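Local coordinates for protein putative pyrazinamidase/nicotinamidase (Streptococcus mutans, PDB 3S2S) that probably hydrolyses the amide of nicotinamide, and of pyrazinamide, as a zinc-binding member of the isochorismatase family, at residues 41-45 and 165-171; 81-87 and 131-137; 140-144 and 173-178. All blocks are in the same frame, centred on the assembly; numbering follows the deposited sequence.

In the fold
All three contacts are largely buried and belong to one alpha/beta fold. Interaction 1 lies nearest the chain centre and holds most of the cacodylate pocket. Interaction 2 pairs two strands of the parallel sheet, with zinc at one end and more exposed residues such as D136 at its margin. Interactions 1 and 3 share helix 167-180, and both reach the second subunit. Interactions 1 and 2 join through neighbouring strands 37-42 and 81-87, and D43 OD1 meets D87 N. Their chemistry differs. Interaction 1 is a ligand site with few cross-bonds, interaction 2 combines a regular backbone ladder with stacked rings, and interaction 3 ties a loop to a helix through hydroxyls and a carboxylate.

Interaction 1. Residues 41-45 and 165-171; sequences SIDYT and VLTDICV. With CAD (cacodylic acid), chain F.
V165 CG1 meets the Y44 ring at its edge, near the ring plane, 4.1 Å from CD1. The Y44 hydroxyl bonds to A61 O. The second flat group is the D43 carboxylate. Its OD2 lies 3.3 Å from C170 SG and forms a salt bridge with K137. Its OD1 bonds to D87 N, so partners at both oxygens hold the group's rotation. D43, K137 and C170 together are consistent with the Asp-Lys-Cys triad of this family. V165 N donates to I42 O at 3.0 Å, almost straight at 165°. The I42 rotamer sends CG2 to C170 CB, at 3.5 Å, while the CG1-CD1 arm reaches V171. In the pocket, C170 SG is 2.3 Å from the arsenic AS of cacodylate. Cacodylate O1 is gripped by two backbone N-H groups, L166 N at 2.7 Å and C170 N at 2.7 Å. A cis peptide precedes L166. This pair of donors resembles the oxyanion hole of related hydrolases. The contact sits at the C-terminal ends of strands 37-42 and 159-165, where helix 167-180 begins. F48 of helix 46-49 packs on D43 and V165, and strand 81-87 flanks I42.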
loop_
_atom_site.group_PDB
_atom_site.type_symbol
_atom_site.label_atom_id
_atom_site.label_comp_id
_atom_site.label_asym_id
_atom_site.label_seq_id
_atom_site.Cartn_x
_atom_site.Cartn_y
_atom_site.Cartn_z
ATOM N N SER A 41 14.999 -5.187 14.008
ATOM C CA SER A 41 15.008 -5.808 15.341
ATOM C C SER A 41 13.574 -5.898 15.819
ATOM O O SER A 41 12.972 -4.893 16.221
ATOM C CB SER A 41 15.854 -4.993 16.321
ATOM O OG SER A 41 15.994 -5.680 17.565
ATOM N N ILE A 42 13.009 -7.099 15.741
ATOM C CA ILE A 42 11.559 -7.227 15.892
ATOM C C ILE A 42 11.156 -7.704 17.285
ATOM O O ILE A 42 11.423 -8.845 17.660
ATOM C CB ILE A 42 10.988 -8.180 14.839
ATOM C CG1 ILE A 42 11.427 -7.745 13.435
ATOM C CG2 ILE A 42 9.441 -8.267 14.931
ATOM C CD1 ILE A 42 11.040 -8.759 12.377
ATOM N N ASP A 43 10.531 -6.809 18.050
ATOM C CA ASP A 43 9.843 -7.167 19.312
ATOM C C ASP A 43 10.654 -7.889 20.356
ATOM O O ASP A 43 10.092 -8.690 21.106
ATOM C CB ASP A 43 8.586 -8.003 19.016
ATOM C CG ASP A 43 7.435 -7.158 18.476
ATOM O OD1 ASP A 43 7.362 -5.988 18.870
ATOM O OD2 ASP A 43 6.610 -7.694 17.705
ATOM N N TYR A 44 11.952 -7.622 20.430
ATOM C CA TYR A 44 12.774 -8.312 21.421
ATOM C C TYR A 44 12.676 -7.621 22.780
ATOM O O TYR A 44 13.654 -7.056 23.305
ATOM C CB TYR A 44 14.228 -8.475 20.945
ATOM C CG TYR A 44 14.908 -9.589 21.697
ATOM C CD1 TYR A 44 14.560 -10.919 21.455
ATOM C CD2 TYR A 44 15.859 -9.311 22.675
ATOM C CE1 TYR A 44 15.159 -11.959 22.183
ATOM C CE2 TYR A 44 16.473 -10.343 23.400
ATOM C CZ TYR A 44 16.115 -11.654 23.140
ATOM O OH TYR A 44 16.712 -12.668 23.876
ATOM N N THR A 45 11.468 -7.651 23.342
ATOM C CA THR A 45 11.192 -6.899 24.560
ATOM C C THR A 45 10.875 -7.808 25.745
ATOM O O THR A 45 10.649 -9.019 25.607
ATOM C CB THR A 45 9.989 -5.951 24.372
ATOM O OG1 THR A 45 8.811 -6.732 24.131
ATOM C CG2 THR A 45 10.223 -4.965 23.202
ATOM N N VAL A 165 11.623 -11.823 17.461
ATOM C CA VAL A 165 10.621 -12.831 17.832
ATOM C C VAL A 165 9.237 -12.364 17.368
ATOM O O VAL A 165 9.051 -11.176 17.115
ATOM C CB VAL A 165 10.607 -13.069 19.385
ATOM C CG1 VAL A 165 11.948 -13.631 19.865
ATOM C CG2 VAL A 165 10.288 -11.780 20.108
ATOM N N LEU A 166 8.270 -13.277 17.203
ATOM C CA LEU A 166 8.488 -14.714 17.202
ATOM C C LEU A 166 8.675 -15.091 15.732
ATOM O O LEU A 166 8.091 -14.452 14.832
ATOM C CB LEU A 166 7.255 -15.445 17.735
ATOM C CG LEU A 166 6.847 -15.283 19.203
ATOM C CD1 LEU A 166 5.682 -16.228 19.484
ATOM C CD2 LEU A 166 8.004 -15.598 20.096
ATOM N N THR A 167 9.459 -16.125 15.479
ATOM C CA THR A 167 9.816 -16.491 14.107
ATOM C C THR A 167 8.586 -16.656 13.214
ATOM O O THR A 167 8.581 -16.197 12.058
ATOM C CB THR A 167 10.602 -17.815 14.103
ATOM O OG1 THR A 167 11.514 -17.815 15.207
ATOM C CG2 THR A 167 11.388 -17.967 12.818
ATOM N N ASP A 168 7.555 -17.312 13.751
ATOM C CA ASP A 168 6.372 -17.683 12.975
ATOM C C ASP A 168 5.244 -16.653 12.992
ATOM O O ASP A 168 4.214 -16.874 12.355
ATOM C CB ASP A 168 5.827 -19.041 13.461
ATOM C CG ASP A 168 5.478 -19.025 14.937
ATOM O OD1 ASP A 168 6.359 -18.662 15.743
ATOM O OD2 ASP A 168 4.321 -19.350 15.294
ATOM N N ILE A 169 5.411 -15.534 13.709
ATOM C CA ILE A 169 4.379 -14.501 13.702
ATOM C C ILE A 169 4.997 -13.170 13.240
ATOM O O ILE A 169 4.963 -12.856 12.041
ATOM C CB ILE A 169 3.657 -14.389 15.059
ATOM C CG1 ILE A 169 3.057 -15.756 15.413
ATOM C CG2 ILE A 169 2.572 -13.313 15.004
ATOM C CD1 ILE A 169 2.484 -15.827 16.827
ATOM N N CYS A 170 5.586 -12.390 14.143
ATOM C CA CYS A 170 6.098 -11.078 13.704
ATOM C C CYS A 170 7.237 -11.122 12.687
ATOM O O CYS A 170 7.301 -10.298 11.760
ATOM C CB CYS A 170 6.445 -10.167 14.896
ATOM S SG CYS A 170 4.937 -9.806 15.878
ATOM N N VAL A 171 8.141 -12.081 12.842
ATOM C CA VAL A 171 9.219 -12.204 11.884
ATOM C C VAL A 171 8.641 -12.657 10.551
ATOM O O VAL A 171 8.934 -12.064 9.518
ATOM C CB VAL A 171 10.277 -13.189 12.392
ATOM C CG1 VAL A 171 11.345 -13.398 11.341
ATOM C CG2 VAL A 171 10.899 -12.660 13.722
HETATM AS AS CAD F . 5.089 -11.297 17.588
HETATM C C1 CAD F . 6.311 -10.522 18.893
HETATM C C2 CAD F . 3.301 -11.604 18.379
HETATM O O1 CAD F . 5.712 -12.587 16.800
#

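Interaction 2. Residues 81-87 and 131-137; sequences YIFFTID and RVFWMDK. With ZN (zinc ion), chain E.
D87 OD1 is gripped by K137 NZ in a 3.0 Å salt bridge and approached by zinc-bound water 1 at 2.6 Å. This water can donate to OD1 but has more acceptors nearby than protons to give. The lysine comes from above the carboxylate plane. D87 OD2 binds zinc at 2.0 Å. K137 starts with CG between the backbone N and carbonyl carbon (chi1 71°), and its chain passes T85 O and bends at the last torsion (66°) to bring NZ to D87. NZ also bonds to Y140 O. On the same face of the sheet, the F83 and F133 rings form an offset stack, with centroids 4.3 Å apart and planes at 7°. M135 CE touches the F83 ring edge, 3.6 Å from CD1. On the other face, I86 CG1 lies over the W134 six-membered ring, 3.7 Å from its centroid, a CH-pi contact. W134 NE1 bonds to D136 OD1 at 2.9 Å, and R113 is a second partner of that oxygen. Six backbone hydrogen bonds join the strands in parallel register, I82 beside V132 through D87 beside K137. H89, E98 and H105 complete the protein ligands of the zinc. A parallel sheet with its metal site at the C-terminal strand ends is characteristic of nicotinamidases in this alpha/beta family.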
loop_
_atom_site.group_PDB
_atom_site.type_symbol
_atom_site.label_atom_id
_atom_site.label_comp_id
_atom_site.label_asym_id
_atom_site.label_seq_id
_atom_site.Cartn_x
_atom_site.Cartn_y
_atom_site.Cartn_z
ATOM N N TYR A 81 21.732 0.296 8.529
ATOM C CA TYR A 81 20.708 0.987 9.306
ATOM C C TYR A 81 20.075 -0.017 10.253
ATOM O O TYR A 81 19.954 -1.202 9.908
ATOM C CB TYR A 81 19.650 1.544 8.350
ATOM C CG TYR A 81 20.279 2.500 7.348
ATOM C CD1 TYR A 81 20.595 3.809 7.720
ATOM C CD2 TYR A 81 20.569 2.091 6.059
ATOM C CE1 TYR A 81 21.184 4.678 6.822
ATOM C CE2 TYR A 81 21.152 2.961 5.148
ATOM C CZ TYR A 81 21.453 4.248 5.545
ATOM O OH TYR A 81 22.029 5.111 4.652
ATOM N N ILE A 82 19.665 0.447 11.432
ATOM C CA ILE A 82 19.082 -0.442 12.437
ATOM C C ILE A 82 17.698 0.057 12.801
ATOM O O ILE A 82 17.554 1.220 13.182
ATOM C CB ILE A 82 19.909 -0.432 13.742
ATOM C CG1 ILE A 82 21.410 -0.666 13.487
ATOM C CG2 ILE A 82 19.318 -1.441 14.756
ATOM C CD1 ILE A 82 21.761 -2.033 12.880
ATOM N N PHE A 83 16.681 -0.795 12.657
ATOM C CA PHE A 83 15.296 -0.398 12.950
ATOM C C PHE A 83 14.711 -1.283 14.040
ATOM O O PHE A 83 14.510 -2.483 13.823
ATOM C CB PHE A 83 14.417 -0.534 11.701
ATOM C CG PHE A 83 14.736 0.465 10.624
ATOM C CD1 PHE A 83 13.993 1.641 10.525
ATOM C CD2 PHE A 83 15.775 0.245 9.723
ATOM C CE1 PHE A 83 14.274 2.590 9.541
ATOM C CE2 PHE A 83 16.055 1.192 8.724
ATOM C CZ PHE A 83 15.312 2.353 8.636
ATOM N N PHE A 84 14.446 -0.702 15.207
ATOM C CA PHE A 84 13.714 -1.404 16.265
ATOM C C PHE A 84 12.224 -1.240 15.998
ATOM O O PHE A 84 11.705 -0.125 16.043
ATOM C CB PHE A 84 14.093 -0.868 17.652
ATOM C CG PHE A 84 15.519 -1.185 18.030
ATOM C CD1 PHE A 84 15.819 -2.375 18.658
ATOM C CD2 PHE A 84 16.547 -0.312 17.717
ATOM C CE1 PHE A 84 17.114 -2.692 18.985
ATOM C CE2 PHE A 84 17.862 -0.617 18.040
ATOM C CZ PHE A 84 18.141 -1.818 18.694
ATOM N N THR A 85 11.542 -2.344 15.708
ATOM C CA THR A 85 10.133 -2.254 15.312
ATOM C C THR A 85 9.361 -3.004 16.381
ATOM O O THR A 85 9.450 -4.228 16.504
ATOM C CB THR A 85 9.920 -2.829 13.905
ATOM O OG1 THR A 85 10.288 -4.219 13.886
ATOM C CG2 THR A 85 10.763 -2.040 12.906
ATOM N N ILE A 86 8.645 -2.232 17.193
ATOM C CA ILE A 86 8.221 -2.704 18.503
ATOM C C ILE A 86 6.739 -2.507 18.735
ATOM O O ILE A 86 6.240 -1.379 18.713
ATOM C CB ILE A 86 8.959 -1.931 19.626
ATOM C CG1 ILE A 86 10.476 -1.943 19.390
ATOM C CG2 ILE A 86 8.583 -2.476 21.009
ATOM C CD1 ILE A 86 11.149 -3.333 19.502
ATOM N N ASP A 87 6.056 -3.618 19.011
ATOM C CA ASP A 87 4.643 -3.591 19.363
ATOM C C ASP A 87 4.399 -2.531 20.438
ATOM O O ASP A 87 5.133 -2.453 21.429
ATOM C CB ASP A 87 4.281 -4.938 19.968
ATOM C CG ASP A 87 3.266 -5.703 19.169
ATOM O OD1 ASP A 87 3.107 -5.478 17.931
ATOM O OD2 ASP A 87 2.652 -6.580 19.807
ATOM N N ARG A 131 21.353 6.691 12.221
ATOM C CA ARG A 131 21.201 5.401 11.559
ATOM C C ARG A 131 20.385 4.404 12.367
ATOM O O ARG A 131 20.178 3.282 11.916
ATOM C CB ARG A 131 22.575 4.793 11.246
ATOM C CG ARG A 131 23.420 5.632 10.292
ATOM C CD ARG A 131 24.885 5.251 10.421
ATOM N NE ARG A 131 24.979 3.812 10.299
ATOM C CZ ARG A 131 25.945 3.051 10.793
ATOM N NH1 ARG A 131 26.985 3.570 11.451
ATOM N NH2 ARG A 131 25.860 1.747 10.600
ATOM N N VAL A 132 19.917 4.816 13.540
ATOM C CA VAL A 132 19.186 3.915 14.429
ATOM C C VAL A 132 17.784 4.472 14.692
ATOM O O VAL A 132 17.630 5.648 15.064
ATOM C CB VAL A 132 19.947 3.705 15.739
ATOM C CG1 VAL A 132 19.147 2.799 16.671
ATOM C CG2 VAL A 132 21.339 3.126 15.429
ATOM N N PHE A 133 16.770 3.634 14.479
ATOM C CA PHE A 133 15.381 4.063 14.542
ATOM C C PHE A 133 14.584 3.235 15.525
ATOM O O PHE A 133 14.833 2.025 15.684
ATOM C CB PHE A 133 14.722 3.887 13.170
ATOM C CG PHE A 133 15.385 4.663 12.074
ATOM C CD1 PHE A 133 14.852 5.861 11.638
ATOM C CD2 PHE A 133 16.561 4.193 11.488
ATOM C CE1 PHE A 133 15.481 6.586 10.630
ATOM C CE2 PHE A 133 17.184 4.906 10.485
ATOM C CZ PHE A 133 16.643 6.109 10.060
ATOM N N TRP A 134 13.621 3.885 16.173
ATOM C CA TRP A 134 12.609 3.187 16.954
ATOM C C TRP A 134 11.263 3.452 16.310
ATOM O O TRP A 134 10.899 4.613 16.060
ATOM C CB TRP A 134 12.578 3.701 18.397
ATOM C CG TRP A 134 11.513 3.035 19.259
ATOM C CD1 TRP A 134 10.172 3.316 19.267
ATOM C CD2 TRP A 134 11.712 2.023 20.258
ATOM N NE1 TRP A 134 9.527 2.526 20.190
ATOM C CE2 TRP A 134 10.449 1.726 20.814
ATOM C CE3 TRP A 134 12.839 1.331 20.734
ATOM C CZ2 TRP A 134 10.273 0.771 21.824
ATOM C CZ3 TRP A 134 12.666 0.383 21.742
ATOM C CH2 TRP A 134 11.391 0.106 22.269
ATOM N N MET A 135 10.528 2.384 16.012
ATOM C CA MET A 135 9.222 2.498 15.387
ATOM C C MET A 135 8.202 1.716 16.165
ATOM O O MET A 135 8.340 0.517 16.326
ATOM C CB MET A 135 9.252 1.938 13.953
ATOM C CG MET A 135 10.005 2.804 13.011
ATOM S SD MET A 135 9.958 2.027 11.381
ATOM C CE MET A 135 10.796 3.325 10.471
ATOM N N ASP A 136 7.149 2.381 16.619
ATOM C CA ASP A 136 6.049 1.667 17.238
ATOM C C ASP A 136 5.178 1.013 16.181
ATOM O O ASP A 136 4.943 1.594 15.099
ATOM C CB ASP A 136 5.174 2.641 18.047
ATOM C CG ASP A 136 5.930 3.321 19.189
ATOM O OD1 ASP A 136 6.672 2.649 19.919
ATOM O OD2 ASP A 136 5.767 4.544 19.363
ATOM N N LYS A 137 4.684 -0.189 16.480
ATOM C CA LYS A 137 3.785 -0.852 15.539
ATOM C C LYS A 137 2.610 -1.454 16.280
ATOM O O LYS A 137 2.693 -1.690 17.486
ATOM C CB LYS A 137 4.533 -1.930 14.713
ATOM C CG LYS A 137 4.921 -3.180 15.517
ATOM C CD LYS A 137 5.745 -4.145 14.647
ATOM C CE LYS A 137 6.254 -5.348 15.436
ATOM N NZ LYS A 137 5.135 -6.220 15.896
HETATM ZN ZN ZN E . 0.803 -7.422 19.710
HETATM O O HOH W 1 0.981 -6.869 17.531
HETATM O O HOH W 2 1.644 -9.292 19.088
#

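Interaction 3. Residues 140-144 and 173-178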
loop_
_atom_site.group_PDB
_atom_site.type_symbol
_atom_site.label_atom_id
_atom_site.label_comp_id
_atom_site.label_asym_id
_atom_site.label_seq_id
_atom_site.Cartn_x
_atom_site.Cartn_y
_atom_site.Cartn_z
ATOM N N TYR A 140 1.382 -7.310 13.461
ATOM C CA TYR A 140 2.540 -8.182 13.626
ATOM C C TYR A 140 3.712 -7.770 12.722
ATOM O O TYR A 140 4.871 -7.645 13.164
ATOM C CB TYR A 140 2.109 -9.619 13.330
ATOM C CG TYR A 140 0.891 -10.064 14.123
ATOM C CD1 TYR A 140 0.953 -10.217 15.511
ATOM C CD2 TYR A 140 -0.303 -10.386 13.476
ATOM C CE1 TYR A 140 -0.162 -10.645 16.226
ATOM C CE2 TYR A 140 -1.412 -10.811 14.184
ATOM C CZ TYR A 140 -1.334 -10.953 15.556
ATOM O OH TYR A 140 -2.452 -11.381 16.249
ATOM N N SER A 141 3.400 -7.478 11.457
ATOM C CA SER A 141 4.418 -6.999 10.532
ATOM C C SER A 141 4.960 -5.603 10.872
ATOM O O SER A 141 4.210 -4.676 11.157
ATOM C CB SER A 141 3.839 -6.939 9.112
ATOM O OG SER A 141 4.752 -6.279 8.240
ATOM N N ALA A 142 6.272 -5.459 10.771
ATOM C CA ALA A 142 6.929 -4.180 11.023
ATOM C C ALA A 142 6.559 -3.121 9.972
ATOM O O ALA A 142 6.812 -1.939 10.186
ATOM C CB ALA A 142 8.432 -4.380 11.017
ATOM N N PHE A 143 6.000 -3.551 8.849
ATOM C CA PHE A 143 5.660 -2.632 7.756
ATOM C C PHE A 143 4.255 -2.068 7.901
ATOM O O PHE A 143 3.949 -1.013 7.344
ATOM C CB PHE A 143 5.758 -3.326 6.384
ATOM C CG PHE A 143 7.170 -3.608 5.939
ATOM C CD1 PHE A 143 7.912 -2.614 5.270
ATOM C CD2 PHE A 143 7.768 -4.835 6.204
ATOM C CE1 PHE A 143 9.222 -2.871 4.852
ATOM C CE2 PHE A 143 9.095 -5.090 5.801
ATOM C CZ PHE A 143 9.813 -4.101 5.122
ATOM N N SER A 144 3.377 -2.780 8.596
ATOM C CA SER A 144 1.950 -2.453 8.547
ATOM C C SER A 144 1.603 -1.219 9.376
ATOM O O SER A 144 1.748 -1.226 10.600
ATOM C CB SER A 144 1.114 -3.667 9.003
ATOM O OG SER A 144 -0.274 -3.391 8.825
ATOM N N HIS A 173 5.471 -12.404 9.326
ATOM C CA HIS A 173 4.646 -11.389 8.667
ATOM C C HIS A 173 5.534 -10.288 8.091
ATOM O O HIS A 173 5.290 -9.791 6.985
ATOM C CB HIS A 173 3.656 -10.772 9.642
ATOM C CG HIS A 173 2.482 -11.654 9.967
ATOM N ND1 HIS A 173 1.247 -11.143 10.299
ATOM C CD2 HIS A 173 2.367 -13.000 10.040
ATOM C CE1 HIS A 173 0.416 -12.141 10.557
ATOM N NE2 HIS A 173 1.073 -13.279 10.411
ATOM N N THR A 174 6.563 -9.901 8.837
ATOM C CA THR A 174 7.463 -8.852 8.356
ATOM C C THR A 174 8.158 -9.319 7.084
ATOM O O THR A 174 8.290 -8.567 6.135
ATOM C CB THR A 174 8.518 -8.482 9.394
ATOM O OG1 THR A 174 7.857 -7.955 10.557
ATOM C CG2 THR A 174 9.504 -7.413 8.832
ATOM N N ALA A 175 8.584 -10.581 7.078
ATOM C CA ALA A 175 9.222 -11.142 5.884
ATOM C C ALA A 175 8.298 -11.197 4.668
ATOM O O ALA A 175 8.743 -10.965 3.553
ATOM C CB ALA A 175 9.767 -12.534 6.185
ATOM N N ILE A 176 7.045 -11.585 4.881
ATOM C CA ILE A 176 6.081 -11.679 3.782
ATOM C C ILE A 176 5.868 -10.279 3.190
ATOM O O ILE A 176 5.862 -10.094 1.975
ATOM C CB ILE A 176 4.765 -12.306 4.259
ATOM C CG1 ILE A 176 5.008 -13.791 4.535
ATOM C CG2 ILE A 176 3.649 -12.109 3.234
ATOM C CD1 ILE A 176 3.837 -14.485 5.214
ATOM N N ASP A 177 5.723 -9.278 4.050
ATOM C CA ASP A 177 5.576 -7.924 3.536
ATOM C C ASP A 177 6.831 -7.485 2.785
ATOM O O ASP A 177 6.736 -6.840 1.705
ATOM C CB ASP A 177 5.266 -6.926 4.665
ATOM C CG ASP A 177 3.801 -6.876 5.035
ATOM O OD1 ASP A 177 2.935 -7.445 4.311
ATOM O OD2 ASP A 177 3.492 -6.237 6.050
ATOM N N ALA A 178 8.003 -7.819 3.327
ATOM C CA ALA A 178 9.249 -7.448 2.663
ATOM C C ALA A 178 9.338 -8.097 1.277
ATOM O O ALA A 178 9.773 -7.461 0.324
ATOM C CB ALA A 178 10.472 -7.808 3.522
HETATM O O HOH W 3 0.777 -8.298 10.402
#
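F143 runs past D177 in the opposite direction, from a loop that packs on helix 167-180 in the alpha/beta fold. F143 CB passes D177 OD2. Its CD2 lies 3.6 Å from D177 CB. Further out, CE2 is 3.6 Å from T174 O, which sits at the ring edge near its plane, and 3.8 Å from A178 CB. CZ, at the tip, still touches A178. L148 and L152 of helix 148-154 also pack on the ring.

S141 opens an ST turn within the loop. S141 OG stands anti to the backbone N (chi1 171°), which sets it between two partners. It accepts from F143 N at 3.1 Å and donates to D177 OD2 at 2.5 Å. It meets that oxygen on the anti side, 32° out of the carboxylate plane. The same hydroxyl therefore closes the turn and ties it to the helix.

One residue on, A142 N donates to T174 OG1 at 3.0 Å. T174 OG1 passes its own hydrogen to C170 O, one helical turn earlier, so the buried hydroxyl both accepts and donates.

At the start of the loop, Y140 turns a ring edge toward the H173 face in an offset edge-to-face pair, with planes at 87°. Y140 CD2 comes 3.5 Å from H173 CE1. Y140 belongs to the cacodylate pocket, and its hydroxyl bonds to V210 O of the second subunit. H173 NE2 bonds to H206 of that same subunit, so the pair also lies at the subunit interface. The other ring nitrogen, H173 ND1, meets water 3 in the plane of its ring, and this water accepts from S141 N at 2.9 Å.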